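Local coordinates for uncharacterized protein (Bacillus thuringiensis serovar kurstaki, PDB 4XE7) that probably assembles, as a ParM-type bacterial actin, into nucleotide-dependent filaments that segregate plasmid DNA, at residues I24-E29 with A137-I141; G223-E227 with D365-V369; N274-R278 with N335-V340. All coordinates share one frame; numbering follows the deposited sequence.

Interaction 1: residues I24-E29 with A137-I141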
loop_
_atom_site.group_PDB
_atom_site.type_symbol
_atom_site.label_atom_id
_atom_site.label_comp_id
_atom_site.label_asym_id
_atom_site.label_seq_id
_atom_site.Cartn_x
_atom_site.Cartn_y
_atom_site.Cartn_z
ATOM N N ILE A 24 -3.454 2.801 -5.792
ATOM C CA ILE A 24 -3.675 2.380 -7.167
ATOM C C ILE A 24 -2.550 1.460 -7.612
ATOM O O ILE A 24 -1.390 1.651 -7.237
ATOM C CB ILE A 24 -3.765 3.593 -8.126
ATOM C CG1 ILE A 24 -4.043 3.155 -9.563
ATOM C CG2 ILE A 24 -2.467 4.399 -8.113
ATOM C CD1 ILE A 24 -4.175 4.379 -10.553
ATOM N N SER A 25 -2.901 0.452 -8.398
ATOM C CA SER A 25 -1.927 -0.307 -9.160
ATOM C C SER A 25 -2.334 -0.258 -10.632
ATOM O O SER A 25 -3.490 -0.511 -10.956
ATOM C CB SER A 25 -1.842 -1.754 -8.665
ATOM O OG SER A 25 -1.203 -1.823 -7.402
ATOM N N PHE A 26 -1.414 0.077 -11.530
ATOM C CA PHE A 26 -1.791 0.126 -12.942
ATOM C C PHE A 26 -0.682 -0.412 -13.819
ATOM O O PHE A 26 0.442 -0.620 -13.362
ATOM C CB PHE A 26 -2.153 1.557 -13.368
ATOM C CG PHE A 26 -1.000 2.523 -13.307
ATOM C CD1 PHE A 26 -0.314 2.888 -14.458
ATOM C CD2 PHE A 26 -0.597 3.062 -12.096
ATOM C CE1 PHE A 26 0.757 3.788 -14.409
ATOM C CE2 PHE A 26 0.478 3.956 -12.039
ATOM C CZ PHE A 26 1.146 4.316 -13.196
ATOM N N LEU A 27 -0.994 -0.652 -15.085
ATOM C CA LEU A 27 0.037 -1.085 -16.016
ATOM C C LEU A 27 0.628 0.134 -16.707
ATOM O O LEU A 27 -0.088 0.945 -17.297
ATOM C CB LEU A 27 -0.521 -2.083 -17.026
ATOM C CG LEU A 27 -0.960 -3.402 -16.375
ATOM C CD1 LEU A 27 -1.571 -4.356 -17.405
ATOM C CD2 LEU A 27 0.241 -4.070 -15.658
ATOM N N ASN A 28 1.944 0.288 -16.600
ATOM C CA ASN A 28 2.572 1.467 -17.159
ATOM C C ASN A 28 2.922 1.190 -18.619
ATOM O O ASN A 28 2.416 0.229 -19.211
ATOM C CB ASN A 28 3.795 1.885 -16.330
ATOM C CG ASN A 28 4.870 0.798 -16.254
ATOM O OD1 ASN A 28 4.922 -0.115 -17.084
ATOM N ND2 ASN A 28 5.749 0.913 -15.255
ATOM N N GLU A 29 3.769 2.013 -19.224
ATOM C CA GLU A 29 4.009 1.824 -20.655
ATOM C C GLU A 29 4.882 0.601 -20.974
ATOM O O GLU A 29 4.829 0.067 -22.075
ATOM C CB GLU A 29 4.602 3.091 -21.254
ATOM C CG GLU A 29 3.577 4.212 -21.300
ATOM C CD GLU A 29 4.169 5.516 -21.759
ATOM O OE1 GLU A 29 4.938 6.122 -20.977
ATOM O OE2 GLU A 29 3.866 5.924 -22.900
ATOM N N ALA A 137 -1.705 8.668 -12.720
ATOM C CA ALA A 137 -1.281 7.532 -13.547
ATOM C C ALA A 137 -1.421 7.845 -15.026
ATOM O O ALA A 137 -0.576 7.442 -15.846
ATOM C CB ALA A 137 -2.078 6.298 -13.214
ATOM N N ALA A 138 -2.500 8.542 -15.375
ATOM C CA ALA A 138 -2.722 8.871 -16.775
ATOM C C ALA A 138 -1.626 9.836 -17.240
ATOM O O ALA A 138 -1.072 9.683 -18.337
ATOM C CB ALA A 138 -4.111 9.454 -16.982
ATOM N N ALA A 139 -1.295 10.803 -16.384
ATOM C CA ALA A 139 -0.188 11.719 -16.634
ATOM C C ALA A 139 1.133 10.955 -16.800
ATOM O O ALA A 139 1.877 11.227 -17.734
ATOM C CB ALA A 139 -0.072 12.740 -15.510
ATOM N N ARG A 140 1.401 9.994 -15.909
ATOM C CA ARG A 140 2.637 9.207 -15.956
ATOM C C ARG A 140 2.826 8.450 -17.263
ATOM O O ARG A 140 3.941 8.262 -17.720
ATOM C CB ARG A 140 2.679 8.207 -14.803
ATOM C CG ARG A 140 2.900 8.840 -13.452
ATOM C CD ARG A 140 3.057 7.780 -12.375
ATOM N NE ARG A 140 3.352 8.406 -11.097
ATOM C CZ ARG A 140 3.763 7.744 -10.031
ATOM N NH1 ARG A 140 3.904 6.425 -10.097
ATOM N NH2 ARG A 140 4.013 8.399 -8.900
ATOM N N ILE A 141 1.737 7.996 -17.860
ATOM C CA ILE A 141 1.858 7.215 -19.067
ATOM C C ILE A 141 1.569 8.077 -20.295
ATOM O O ILE A 141 1.381 7.573 -21.399
ATOM C CB ILE A 141 0.949 5.975 -19.004
ATOM C CG1 ILE A 141 -0.524 6.346 -19.152
ATOM C CG2 ILE A 141 1.163 5.259 -17.680
ATOM C CD1 ILE A 141 -1.437 5.142 -19.089
#
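Arg140 NH2 is gripped by two carboxylates, those of Asp69 and Asp67, while Arg140 CD rests 4.0 Å from Phe26 CZ. A third acid, Glu34, takes Arg140 NH1 through OE2 and Asn28 ND2 through OE1, and so ties the helix end to the turn that follows the strand. The extended Arg140 chain crosses the Phe26 side chain at about a right angle. Its guanidinium is turned 62° from the ring plane, and it is the aliphatic CD that meets the ring, at the edge.

The rest of the contact is largely apolar and centres on the Phe26 ring. Ala137 CB sits over one face, 3.6 Å from the ring centroid and only 9° off the normal, a clear CH-pi contact. The same methyl also meets Ile24 CD1 at 3.9 Å. Ile141 comes in at the ring edge, with CG2 3.6 Å from Phe26 CE1. Phe26 chi1 is 65°, which sets CG between the backbone N and the carbonyl carbon and turns the ring's face to Ala137 of the helix. Ile141 CG2 also reaches the backbone of Asn28, 4.1 Å from its CA.

Beyond the strand, Glu29 CG packs 3.9 Å from Ile141 CB. Glu29 OE2 lies 3.3 Å from Ile141 O, but both are acceptors and do not bond. A carboxylate beside the C-terminal end of a helix is probably a mildly unfavourable placement, which solvent would ease at this exposed position.

Strand 21-27 runs between strands 13-17 and 33-45 in the larger mixed sheet, antiparallel to both. Ile24 and Phe26 face the last turns of helix 123-140. Leu27 points away from that helix and packs on Leu408 of helix 402-418, so the two helices flank the strand.

Interaction 2: residues G223-E227 with D365-V369; sequences GMDAE and DKNIV
Lys366 NZ donates a hydrogen bond of 3.1 Å to the backbone oxygen Asp225 O. The donor stands above the peptide plane, 41° out of it. The same ammonium group faces Glu227 OE1 at 3.8 Å, a long salt bridge. Its stronger charged partner is Glu230, whose OE1 forms a further salt bridge with NZ. The oxygens Asp225 O and Glu227 OE1 are only 3.1 Å apart. The lysine charge probably relieves the repulsion between these two acceptors. Bends at chi2 and chi4 fold the Lys366 chain so that NZ reaches the 223-227 loop.

Segment 223-227 belongs to the loop that leads into strand 232-237. Segment 365-369 carries strand 366-370, which lies between strands 232-237 and 390-391 and is parallel to both. The sheet has the strand order 3-2-1-4-5, with its first three strands antiparallel, as in the ribonuclease H-like domains of the actin family. The contact thus lays the loop before the first strand of this sheet against the start of the fourth.

The apolar contacts belong to Met224. Its CG lies 3.6 Å from Lys366 CE, where the methylene chains cross at a slant. Further out, Met224 SD touches Ile368 CD1 at 3.8 Å, and these two side chains meet at about a right angle. Met224 CG is anti to the backbone N (chi1 -170°), which carries the thioether toward the strand. Tyr232, Ile391 and the helix 205-210 residues Val206 and Leu210 also touch Met224.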
loop_
_atom_site.group_PDB
_atom_site.type_symbol
_atom_site.label_atom_id
_atom_site.label_comp_id
_atom_site.label_asym_id
_atom_site.label_seq_id
_atom_site.Cartn_x
_atom_site.Cartn_y
_atom_site.Cartn_z
ATOM N N GLY A 223 5.155 -20.396 -5.745
ATOM C CA GLY A 223 5.016 -20.308 -4.304
ATOM C C GLY A 223 3.786 -21.006 -3.765
ATOM O O GLY A 223 3.872 -21.779 -2.814
ATOM N N MET A 224 2.635 -20.737 -4.367
ATOM C CA MET A 224 1.402 -21.349 -3.898
ATOM C C MET A 224 0.719 -22.153 -4.990
ATOM O O MET A 224 0.450 -21.638 -6.081
ATOM C CB MET A 224 0.446 -20.283 -3.363
ATOM C CG MET A 224 -0.763 -20.851 -2.635
ATOM S SD MET A 224 -1.726 -19.575 -1.800
ATOM C CE MET A 224 -3.073 -19.328 -2.955
ATOM N N ASP A 225 0.434 -23.415 -4.686
ATOM C CA ASP A 225 -0.277 -24.285 -5.615
ATOM C C ASP A 225 -1.754 -24.331 -5.245
ATOM O O ASP A 225 -2.168 -25.106 -4.378
ATOM C CB ASP A 225 0.327 -25.688 -5.617
ATOM C CG ASP A 225 1.746 -25.709 -6.151
ATOM O OD1 ASP A 225 2.567 -26.494 -5.629
ATOM O OD2 ASP A 225 2.043 -24.935 -7.089
ATOM N N ALA A 226 -2.536 -23.490 -5.916
ATOM C CA ALA A 226 -3.923 -23.242 -5.547
ATOM C C ALA A 226 -4.884 -24.265 -6.127
ATOM O O ALA A 226 -4.854 -24.552 -7.323
ATOM C CB ALA A 226 -4.338 -21.843 -5.990
ATOM N N GLU A 227 -5.734 -24.813 -5.266
ATOM C CA GLU A 227 -6.882 -25.594 -5.715
ATOM C C GLU A 227 -8.137 -24.779 -5.445
ATOM O O GLU A 227 -8.251 -24.124 -4.405
ATOM C CB GLU A 227 -6.960 -26.950 -5.013
ATOM C CG GLU A 227 -6.014 -28.009 -5.568
ATOM C CD GLU A 227 -4.556 -27.709 -5.276
ATOM O OE1 GLU A 227 -4.221 -27.445 -4.101
ATOM O OE2 GLU A 227 -3.744 -27.737 -6.225
ATOM N N ASP A 365 -6.633 -24.395 4.570
ATOM C CA ASP A 365 -5.915 -25.229 3.615
ATOM C C ASP A 365 -4.569 -24.613 3.316
ATOM O O ASP A 365 -3.547 -25.305 3.212
ATOM C CB ASP A 365 -6.727 -25.399 2.332
ATOM C CG ASP A 365 -7.991 -26.195 2.555
ATOM O OD1 ASP A 365 -7.903 -27.264 3.208
ATOM O OD2 ASP A 365 -9.069 -25.747 2.098
ATOM N N LYS A 366 -4.582 -23.294 3.191
ATOM C CA LYS A 366 -3.369 -22.528 2.991
ATOM C C LYS A 366 -3.208 -21.531 4.141
ATOM O O LYS A 366 -4.157 -20.845 4.518
ATOM C CB LYS A 366 -3.411 -21.797 1.644
ATOM C CG LYS A 366 -3.448 -22.725 0.435
ATOM C CD LYS A 366 -2.077 -23.345 0.189
ATOM C CE LYS A 366 -1.967 -23.960 -1.210
ATOM N NZ LYS A 366 -2.964 -25.020 -1.421
ATOM N N ASN A 367 -2.019 -21.450 4.705
ATOM C CA ASN A 367 -1.768 -20.428 5.713
ATOM C C ASN A 367 -0.794 -19.380 5.164
ATOM O O ASN A 367 0.382 -19.665 4.951
ATOM C CB ASN A 367 -1.255 -21.077 7.006
ATOM C CG ASN A 367 -1.416 -20.173 8.224
ATOM O OD1 ASN A 367 -2.124 -19.161 8.173
ATOM N ND2 ASN A 367 -0.740 -20.522 9.319
ATOM N N ILE A 368 -1.302 -18.170 4.920
ATOM C CA ILE A 368 -0.546 -17.142 4.208
ATOM C C ILE A 368 -0.128 -15.977 5.108
ATOM O O ILE A 368 -0.918 -15.536 5.935
ATOM C CB ILE A 368 -1.379 -16.589 3.024
ATOM C CG1 ILE A 368 -1.922 -17.748 2.187
ATOM C CG2 ILE A 368 -0.537 -15.631 2.180
ATOM C CD1 ILE A 368 -2.847 -17.336 1.040
ATOM N N VAL A 369 1.110 -15.484 4.949
ATOM C CA VAL A 369 1.541 -14.284 5.654
ATOM C C VAL A 369 1.785 -13.155 4.665
ATOM O O VAL A 369 2.280 -13.375 3.561
ATOM C CB VAL A 369 2.812 -14.513 6.504
ATOM C CG1 VAL A 369 2.516 -15.468 7.640
ATOM C CG2 VAL A 369 3.995 -15.023 5.640
#

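Interaction 3: residues N274-R278 with N335-V340; sequences NIKER and NVTDIV
Arg278 grips the Asp338 carboxylate end-on, one nitrogen to each oxygen. Asp338 OD1 offers its syn lone pair to Arg278 NH1 at 2.9 Å, nearly straight at 176°. NH2 pairs with Asp338 OD2 at a modelled 2.5 Å, so short that its exact length is doubtful. The two flat groups are nearly coplanar, 13° apart. With one NH2 hydrogen pointing to Asp338 OD2, the other must be shared between Asn335 O, 3.0 Å from NH2 and bent at 140°, and water 2, which in turn donates to Asn335 O.

Ile339 CD1 lies over one face of the guanidinium, 3.4 Å from NH1. Ile339 CG2 packs 3.5 Å from Asn274 CB and also meets Ile275 CG1. Ile275 CD1 reaches Val336 CG2 at 4.1 Å. Water 1 links Asn274 ND2 to Ile339 O.

The Arg278 chain is kinked about CB-CG and CG-CD, which folds it back across Ile339. Asn335 OD1 accepts from Thr337 N in an Asx turn, and from Thr337 OG1, fixing the entry to helix 337-362 with Val336 at the N-cap.

Asp338 lies in the first turn of its helix and Arg278 in the last turn of helix 265-279. Both charges probably suit their helix ends, which would favour the ionised pair.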
loop_
_atom_site.group_PDB
_atom_site.type_symbol
_atom_site.label_atom_id
_atom_site.label_comp_id
_atom_site.label_asym_id
_atom_site.label_seq_id
_atom_site.Cartn_x
_atom_site.Cartn_y
_atom_site.Cartn_z
ATOM N N ASN A 274 19.572 -1.573 21.860
ATOM C CA ASN A 274 20.791 -2.385 21.867
ATOM C C ASN A 274 21.840 -1.892 20.882
ATOM O O ASN A 274 23.040 -2.011 21.142
ATOM C CB ASN A 274 20.476 -3.858 21.551
ATOM C CG ASN A 274 19.691 -4.529 22.651
ATOM O OD1 ASN A 274 19.821 -4.162 23.814
ATOM N ND2 ASN A 274 18.865 -5.508 22.292
ATOM N N ILE A 275 21.400 -1.372 19.733
ATOM C CA ILE A 275 22.341 -0.808 18.761
ATOM C C ILE A 275 23.091 0.392 19.354
ATOM O O ILE A 275 24.318 0.512 19.221
ATOM C CB ILE A 275 21.630 -0.394 17.443
ATOM C CG1 ILE A 275 21.323 -1.652 16.623
ATOM C CG2 ILE A 275 22.510 0.578 16.619
ATOM C CD1 ILE A 275 20.637 -1.405 15.321
ATOM N N LYS A 276 22.358 1.277 20.016
ATOM C CA LYS A 276 23.000 2.400 20.674
ATOM C C LYS A 276 23.956 1.914 21.761
ATOM O O LYS A 276 25.085 2.398 21.882
ATOM C CB LYS A 276 21.978 3.345 21.281
ATOM C CG LYS A 276 22.678 4.398 22.123
ATOM C CD LYS A 276 21.895 5.665 22.305
ATOM C CE LYS A 276 22.696 6.614 23.200
ATOM N NZ LYS A 276 21.997 7.900 23.373
ATOM N N GLU A 277 23.492 0.949 22.546
ATOM C CA GLU A 277 24.281 0.425 23.645
ATOM C C GLU A 277 25.625 -0.075 23.128
ATOM O O GLU A 277 26.667 0.128 23.755
ATOM C CB GLU A 277 23.498 -0.688 24.348
ATOM C CG GLU A 277 24.171 -1.297 25.560
ATOM C CD GLU A 277 23.280 -2.320 26.260
ATOM O OE1 GLU A 277 22.085 -2.423 25.899
ATOM O OE2 GLU A 277 23.779 -3.018 27.170
ATOM N N ARG A 278 25.607 -0.689 21.950
ATOM C CA ARG A 278 26.836 -1.215 21.369
ATOM C C ARG A 278 27.775 -0.153 20.819
ATOM O O ARG A 278 28.980 -0.258 21.000
ATOM C CB ARG A 278 26.507 -2.219 20.285
ATOM C CG ARG A 278 26.511 -3.593 20.877
ATOM C CD ARG A 278 27.863 -4.250 20.757
ATOM N NE ARG A 278 27.942 -4.815 19.432
ATOM C CZ ARG A 278 27.290 -5.910 19.073
ATOM N NH1 ARG A 278 26.555 -6.565 19.962
ATOM N NH2 ARG A 278 27.390 -6.354 17.830
ATOM N N ASN A 335 29.301 -3.462 13.236
ATOM C CA ASN A 335 28.573 -4.664 12.843
ATOM C C ASN A 335 27.592 -5.039 13.948
ATOM O O ASN A 335 27.998 -5.408 15.061
ATOM C CB ASN A 335 29.546 -5.814 12.557
ATOM C CG ASN A 335 28.860 -7.010 11.905
ATOM O OD1 ASN A 335 27.634 -7.137 11.942
ATOM N ND2 ASN A 335 29.654 -7.891 11.301
ATOM N N VAL A 336 26.302 -4.938 13.649
ATOM C CA VAL A 336 25.270 -5.186 14.650
ATOM C C VAL A 336 24.362 -6.338 14.232
ATOM O O VAL A 336 23.214 -6.431 14.669
ATOM C CB VAL A 336 24.423 -3.914 14.905
ATOM C CG1 VAL A 336 25.316 -2.795 15.393
ATOM C CG2 VAL A 336 23.681 -3.495 13.640
ATOM N N THR A 337 24.899 -7.211 13.388
ATOM C CA THR A 337 24.158 -8.351 12.841
ATOM C C THR A 337 23.510 -9.193 13.951
ATOM O O THR A 337 22.318 -9.535 13.880
ATOM C CB THR A 337 25.098 -9.241 11.980
ATOM O OG1 THR A 337 25.608 -8.473 10.886
ATOM C CG2 THR A 337 24.355 -10.456 11.433
ATOM N N ASP A 338 24.292 -9.501 14.989
ATOM C CA ASP A 338 23.776 -10.231 16.155
ATOM C C ASP A 338 22.588 -9.544 16.827
ATOM O O ASP A 338 21.624 -10.201 17.220
ATOM C CB ASP A 338 24.879 -10.451 17.201
ATOM C CG ASP A 338 25.355 -9.149 17.860
ATOM O OD1 ASP A 338 25.235 -9.032 19.106
ATOM O OD2 ASP A 338 25.858 -8.245 17.137
ATOM N N ILE A 339 22.663 -8.232 16.999
ATOM C CA ILE A 339 21.584 -7.493 17.653
ATOM C C ILE A 339 20.293 -7.499 16.828
ATOM O O ILE A 339 19.204 -7.727 17.360
ATOM C CB ILE A 339 22.026 -6.048 17.922
ATOM C CG1 ILE A 339 23.156 -6.043 18.954
ATOM C CG2 ILE A 339 20.863 -5.187 18.363
ATOM C CD1 ILE A 339 23.886 -4.714 19.059
ATOM N N VAL A 340 20.427 -7.268 15.527
ATOM C CA VAL A 340 19.267 -7.207 14.647
ATOM C C VAL A 340 18.678 -8.608 14.477
ATOM O O VAL A 340 17.480 -8.797 14.659
ATOM C CB VAL A 340 19.622 -6.600 13.258
ATOM C CG1 VAL A 340 18.445 -6.749 12.260
ATOM C CG2 VAL A 340 20.057 -5.143 13.403
HETATM O O HOH W 1 18.397 -7.148 20.092
HETATM O O HOH W 2 29.587 -4.651 16.973
#

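How the interactions relate
Interaction 1 comes first along the chain and is complete before the others begin. Interaction 2 then opens at 223-227 and closes at 365-369, and both segments of interaction 3 lie between these ends. The centres of interactions 1 and 2 are about 30 Å apart, those of 2 and 3 about 35 Å, and those of 1 and 3 about 41 Å. None touch. Interactions 1 and 3 lie on opposite sides of the chain's centre. Interaction 1 belongs to the eight-stranded sheet, interaction 2 to the five-stranded one. Interaction 3 joins helices 265-279 and 337-362 outside both sheets. The long helix 337-362 connects this outlying part with strand 366-370 of interaction 2.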